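Local coordinates for protein thiol-disulfide isomerase and thioredoxins (Corynebacterium glutamicum, PDB 3LOR) that probably acts as a thioredoxin-like oxidoreductase or thiol-disulfide isomerase, and can bind calcium, at residues A[60-63]-A[64-68]. Sequence-based numbering, arbitrary orientation.
Sequences IDES and QVQVI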
loop_
_atom_site.group_PDB
_atom_site.type_symbol
_atom_site.label_atom_id
_atom_site.label_comp_id
_atom_site.label_asym_id
_atom_site.label_seq_id
_atom_site.Cartn_x
_atom_site.Cartn_y
_atom_site.Cartn_z
ATOM N N ILE A 60 20.967 3.673 1.238
ATOM C CA ILE A 60 21.984 4.662 1.393
ATOM C C ILE A 60 23.234 4.023 1.879
ATOM O O ILE A 60 23.218 3.237 2.768
ATOM C CB ILE A 60 21.572 5.751 2.339
ATOM C CG1 ILE A 60 20.274 6.371 1.897
ATOM C CG2 ILE A 60 22.603 6.816 2.401
ATOM C CD1 ILE A 60 19.879 7.399 2.750
ATOM N N ASP A 61 24.324 4.385 1.263
ATOM C CA ASP A 61 25.595 3.843 1.600
ATOM C C ASP A 61 26.089 4.256 2.979
ATOM O O ASP A 61 25.849 5.332 3.413
ATOM C CB ASP A 61 26.608 4.261 0.555
ATOM C CG ASP A 61 27.801 3.385 0.556
ATOM O OD1 ASP A 61 27.660 2.226 0.218
ATOM O OD2 ASP A 61 28.848 3.852 0.952
ATOM N N GLU A 62 26.845 3.392 3.613
ATOM C CA GLU A 62 27.375 3.661 4.936
ATOM C C GLU A 62 28.464 4.677 4.990
ATOM O O GLU A 62 28.871 5.059 6.035
ATOM C CB GLU A 62 27.781 2.411 5.672
ATOM C CG GLU A 62 26.626 1.675 6.153
ATOM C CD GLU A 62 26.958 0.379 6.805
ATOM O OE1 GLU A 62 28.030 -0.196 6.566
ATOM O OE2 GLU A 62 26.130 -0.085 7.565
ATOM N N SER A 63 28.945 5.080 3.845
ATOM C CA SER A 63 29.831 6.218 3.735
ATOM C C SER A 63 29.136 7.565 4.012
ATOM O O SER A 63 29.782 8.544 4.252
ATOM C CB SER A 63 30.553 6.223 2.397
ATOM O OG SER A 63 29.670 6.254 1.335
ATOM N N GLN A 64 27.815 7.562 3.936
ATOM C CA GLN A 64 26.978 8.715 4.164
ATOM C C GLN A 64 26.072 8.611 5.377
ATOM O O GLN A 64 26.026 9.484 6.184
ATOM C CB GLN A 64 26.106 8.916 2.961
ATOM C CG GLN A 64 26.859 9.132 1.721
ATOM C CD GLN A 64 27.316 10.546 1.581
ATOM O OE1 GLN A 64 26.688 11.347 0.915
ATOM N NE2 GLN A 64 28.393 10.865 2.214
ATOM N N VAL A 65 25.330 7.530 5.454
ATOM C CA VAL A 65 24.443 7.285 6.561
ATOM C C VAL A 65 24.704 5.954 7.277
ATOM O O VAL A 65 24.762 4.943 6.673
ATOM C CB VAL A 65 22.983 7.351 6.113
ATOM C CG1 VAL A 65 22.078 6.897 7.200
ATOM C CG2 VAL A 65 22.613 8.713 5.566
ATOM N N GLN A 66 24.827 5.978 8.585
ATOM C CA GLN A 66 24.852 4.774 9.376
ATOM C C GLN A 66 23.541 4.516 10.098
ATOM O O GLN A 66 23.067 5.329 10.800
ATOM C CB GLN A 66 25.983 4.818 10.376
ATOM C CG GLN A 66 26.173 3.572 11.158
ATOM C CD GLN A 66 26.628 2.396 10.335
ATOM O OE1 GLN A 66 27.703 2.395 9.811
ATOM N NE2 GLN A 66 25.817 1.400 10.249
ATOM N N VAL A 67 22.973 3.353 9.894
ATOM C CA VAL A 67 21.797 2.919 10.618
ATOM C C VAL A 67 22.216 2.029 11.755
ATOM O O VAL A 67 23.009 1.154 11.595
ATOM C CB VAL A 67 20.780 2.165 9.741
ATOM C CG1 VAL A 67 19.574 1.866 10.472
ATOM C CG2 VAL A 67 20.464 2.885 8.520
ATOM N N ILE A 68 21.687 2.323 12.915
ATOM C CA ILE A 68 21.862 1.545 14.105
ATOM C C ILE A 68 20.557 1.183 14.739
ATOM O O ILE A 68 19.674 1.991 14.891
ATOM C CB ILE A 68 22.693 2.266 15.135
ATOM C CG1 ILE A 68 24.055 2.601 14.591
ATOM C CG2 ILE A 68 22.741 1.499 16.376
ATOM C CD1 ILE A 68 24.587 3.759 15.139
HETATM O O HOH W 1 22.748 3.421 5.517
HETATM O O HOH W 2 23.674 1.498 7.601
#
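Q64 opens the second segment by donating its backbone N to D61 O (3.0 Å), part of the tight turn that links helix 43-59 to strand 65-71 in this thioredoxin-like fold. The link is the helix-to-strand passage of a beta-alpha-beta crossover, since strands 32-38 and 65-71 are parallel neighbours in the sheet. It illustrates how a short turn can be pinned from within: D61 accepts from the far end of the turn with its carbonyl, while OD2 takes the backbone N of S63 in an Asx turn and also S63 OG at 2.6 Å. The Q64 side chain, bent at chi2 (-81°), folds back until NE2 makes a weak bond to S63 O.

V65 N is the second donor to D61 O, also at 3.0 Å but lying in the carbonyl plane, whereas Q64 N approaches from above it. V65 turns CG2 onto I60 CG2 (3.7 Å), a methyl-to-methyl contact; L154 of helix 143-154 also packs on V65, and I60 itself packs on L148 of the second subunit. The V65 carbonyl is used as well: its O receives the CA-H of E62 almost in line, and a water lies 2.8 Å from both V65 O and I60 O, though it has more acceptors in reach than protons to give them.

The bend at chi2 of Q66 (66°) brings its amide against the carboxylate of E62, whose chain runs extended beyond CG. Q66 NE2 meets E62 OE2 at 3.1 Å from above the carboxylate plane, the two flat groups being turned 53° apart, and donates as well to V67 O, which lies in the plane of the Q66 amide; this near-straight bond sets the orientation of the amide, and the bent one to E62 OE2 adds a second hold.

At V67 the backbone N donates to a second water, which in turn donates to E62 OE2 at 2.9 Å.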